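PDB 3H7T: group 3 allergen SMIPP-S YvT004A06 from Sarcoptes scabiei type hominis, which is an inactivated paralogue of a trypsin-family serine protease, probably without the peptide-cleaving activity of its active relatives. Local coordinates for residues V120-W125 and D188-N193. Residues are numbered along the deposited sequence; the frame is centred on the assembly and turned at random.
Sequences VLVSGW and DPAVQN
The carboxylate of D188, at one end of an antiparallel strand pair in the C-terminal barrel of the trypsin fold, lies with one face over the backbone of strand 120-124: S123 O sits almost squarely above D188 CG at 3.2 Å, with G124 CA above the same face. At its edge, D188 OD1 accepts a bond from a water (2.7 Å) that takes the N-H of W125, while OD2 lies close to D185, another acidic group. The ring of P189 comes next, CD 3.4 Å from S123 O and CG against the hydroxyl end of S123, with L196 also touching the ring. At the far end the amide of Q192 turns one face to V120, whose CG1 lies 3.8 Å from Q192 NE2; Y112 holds the amide's oxygen, and T118 and S119 its nitrogen.

L121 and V191 form the hydrogen-bonded pair, with strand 140-147 bonded along the other edge of strand 120-124. L121 N meets V191 O in the carbonyl plane, on a lone pair, and nearly straight (168°); the return bond from V191 N reaches L121 O from 27° off that carbonyl's plane. P189 has no N-H to offer S123 O; on the return side the strands have spread, P189 O standing 3.6 Å from S123 N, a buried N-H without a partner in the model. V122 and A190, the non-hydrogen-bonded pair, point into the core beside F214. With V122 CG1 anti to the backbone N (chi1 177°), CG2 is the branch that meets A190 CB, at 3.9 Å.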
ATOM      1  N   VAL A 120      -6.686  -9.562  -6.476  1.00 22.32           N
ATOM      2  CA  VAL A 120      -6.475  -8.124  -6.369  1.00 20.91           C
ATOM      3  C   VAL A 120      -5.261  -7.746  -7.201  1.00 19.55           C
ATOM      4  O   VAL A 120      -4.243  -8.465  -7.226  1.00 17.92           O
ATOM      5  CB  VAL A 120      -6.297  -7.624  -4.890  1.00 20.98           C
ATOM      6  CG1 VAL A 120      -7.570  -7.882  -4.064  1.00 22.53           C
ATOM      7  CG2 VAL A 120      -5.076  -8.267  -4.221  1.00 19.17           C
ATOM      8  N   LEU A 121      -5.384  -6.629  -7.901  1.00 18.48           N
ATOM      9  CA  LEU A 121      -4.289  -6.102  -8.705  1.00 18.33           C
ATOM     10  C   LEU A 121      -3.404  -5.211  -7.830  1.00 17.22           C
ATOM     11  O   LEU A 121      -3.864  -4.207  -7.290  1.00 16.96           O
ATOM     12  CB  LEU A 121      -4.849  -5.304  -9.895  1.00 18.07           C
ATOM     13  CG  LEU A 121      -3.810  -4.560 -10.742  1.00 17.17           C
ATOM     14  CD1 LEU A 121      -2.883  -5.558 -11.449  1.00 20.20           C
ATOM     15  CD2 LEU A 121      -4.485  -3.636 -11.751  1.00 19.10           C
ATOM     16  N   VAL A 122      -2.135  -5.582  -7.714  1.00 17.72           N
ATOM     17  CA  VAL A 122      -1.175  -4.895  -6.853  1.00 18.93           C
ATOM     18  C   VAL A 122      -0.030  -4.383  -7.721  1.00 20.56           C
ATOM     19  O   VAL A 122       0.379  -5.046  -8.666  1.00 22.20           O
ATOM     20  CB  VAL A 122      -0.615  -5.856  -5.769  1.00 18.78           C
ATOM     21  CG1 VAL A 122       0.458  -5.176  -4.884  1.00 19.68           C
ATOM     22  CG2 VAL A 122      -1.743  -6.443  -4.922  1.00 17.07           C
ATOM     23  N   SER A 123       0.488  -3.205  -7.392  1.00 20.38           N
ATOM     24  CA  SER A 123       1.509  -2.570  -8.215  1.00 21.02           C
ATOM     25  C   SER A 123       2.427  -1.721  -7.351  1.00 20.45           C
ATOM     26  O   SER A 123       1.969  -1.014  -6.446  1.00 20.90           O
ATOM     27  CB  SER A 123       0.853  -1.728  -9.321  1.00 21.98           C
ATOM     28  OG  SER A 123      -0.020  -0.767  -8.767  1.00 24.96           O
ATOM     29  N   GLY A 124       3.730  -1.822  -7.604  1.00 19.75           N
ATOM     30  CA  GLY A 124       4.704  -1.055  -6.846  1.00 19.22           C
ATOM     31  C   GLY A 124       6.125  -1.249  -7.333  1.00 18.90           C
ATOM     32  O   GLY A 124       6.358  -1.884  -8.366  1.00 18.78           O
ATOM     33  N   TRP A 125       7.064  -0.692  -6.578  1.00 18.27           N
ATOM     34  CA  TRP A 125       8.485  -0.677  -6.948  1.00 18.30           C
ATOM     35  C   TRP A 125       9.365  -1.411  -5.939  1.00 18.92           C
ATOM     36  O   TRP A 125      10.562  -1.153  -5.870  1.00 20.73           O
ATOM     37  CB  TRP A 125       8.985   0.765  -7.056  1.00 18.37           C
ATOM     38  CG  TRP A 125       8.361   1.582  -8.150  1.00 14.42           C
ATOM     39  CD1 TRP A 125       8.838   1.756  -9.417  1.00 18.61           C
ATOM     40  CD2 TRP A 125       7.175   2.372  -8.053  1.00 19.79           C
ATOM     41  NE1 TRP A 125       8.015   2.598 -10.126  1.00 21.29           N
ATOM     42  CE2 TRP A 125       6.982   2.991  -9.314  1.00 20.77           C
ATOM     43  CE3 TRP A 125       6.247   2.611  -7.027  1.00 14.92           C
ATOM     44  CZ2 TRP A 125       5.893   3.830  -9.581  1.00 23.38           C
ATOM     45  CZ3 TRP A 125       5.165   3.460  -7.291  1.00 21.35           C
ATOM     46  CH2 TRP A 125       5.000   4.056  -8.557  1.00 19.82           C
ATOM     47  N   ASP A 188       1.685  -0.252  -1.229  1.00 19.25           N
ATOM     48  CA  ASP A 188       1.230  -0.538  -2.595  1.00 19.27           C
ATOM     49  C   ASP A 188      -0.293  -0.671  -2.631  1.00 18.65           C
ATOM     50  O   ASP A 188      -0.880  -1.265  -1.725  1.00 17.91           O
ATOM     51  CB  ASP A 188       1.829  -1.842  -3.111  1.00 19.50           C
ATOM     52  CG  ASP A 188       3.260  -1.695  -3.611  1.00 25.17           C
ATOM     53  OD1 ASP A 188       3.886  -0.624  -3.438  1.00 21.43           O
ATOM     54  OD2 ASP A 188       3.757  -2.687  -4.184  1.00 26.08           O
ATOM     55  N   PRO A 189      -0.935  -0.106  -3.672  1.00 19.32           N
ATOM     56  CA  PRO A 189      -2.377  -0.260  -3.812  1.00 18.78           C
ATOM     57  C   PRO A 189      -2.762  -1.685  -4.202  1.00 19.61           C
ATOM     58  O   PRO A 189      -2.034  -2.358  -4.946  1.00 18.79           O
ATOM     59  CB  PRO A 189      -2.733   0.713  -4.940  1.00 20.18           C
ATOM     60  CG  PRO A 189      -1.427   0.891  -5.722  1.00 21.70           C
ATOM     61  CD  PRO A 189      -0.356   0.799  -4.688  1.00 17.71           C
ATOM     62  N   ALA A 190      -3.893  -2.148  -3.679  1.00 17.94           N
ATOM     63  CA  ALA A 190      -4.455  -3.423  -4.103  1.00 17.43           C
ATOM     64  C   ALA A 190      -5.849  -3.108  -4.601  1.00 17.80           C
ATOM     65  O   ALA A 190      -6.662  -2.571  -3.853  1.00 16.56           O
ATOM     66  CB  ALA A 190      -4.495  -4.418  -2.953  1.00 15.84           C
ATOM     67  N   VAL A 191      -6.107  -3.426  -5.867  1.00 19.43           N
ATOM     68  CA  VAL A 191      -7.308  -2.958  -6.562  1.00 20.12           C
ATOM     69  C   VAL A 191      -8.244  -4.092  -6.961  1.00 22.02           C
ATOM     70  O   VAL A 191      -7.814  -5.125  -7.470  1.00 21.43           O
ATOM     71  CB  VAL A 191      -6.939  -2.093  -7.825  1.00 20.51           C
ATOM     72  CG1 VAL A 191      -8.191  -1.632  -8.568  1.00 19.93           C
ATOM     73  CG2 VAL A 191      -6.121  -0.889  -7.424  1.00 17.85           C
ATOM     74  N   GLN A 192      -9.540  -3.885  -6.734  1.00 24.80           N
ATOM     75  CA  GLN A 192     -10.543  -4.839  -7.160  1.00 26.82           C
ATOM     76  C   GLN A 192     -11.783  -4.057  -7.594  1.00 29.65           C
ATOM     77  O   GLN A 192     -12.281  -3.198  -6.852  1.00 29.70           O
ATOM     78  CB  GLN A 192     -10.858  -5.811  -6.024  1.00 27.05           C
ATOM     79  CG  GLN A 192     -11.219  -7.204  -6.477  1.00 28.54           C
ATOM     80  CD  GLN A 192     -11.504  -8.129  -5.314  1.00 28.84           C
ATOM     81  OE1 GLN A 192     -12.266  -7.790  -4.404  1.00 24.65           O
ATOM     82  NE2 GLN A 192     -10.890  -9.309  -5.333  1.00 24.49           N
ATOM     83  N   ASN A 193     -12.246  -4.338  -8.811  1.00 31.68           N
ATOM     84  CA  ASN A 193     -13.392  -3.650  -9.417  1.00 33.37           C
ATOM     85  C   ASN A 193     -13.270  -2.127  -9.356  1.00 33.64           C
ATOM     86  O   ASN A 193     -14.162  -1.439  -8.853  1.00 34.19           O
ATOM     87  CB  ASN A 193     -14.712  -4.118  -8.794  1.00 33.67           C
TER
HETATM   88  O   HOH W   1       6.301   0.351  -4.218  1.00 18.76           O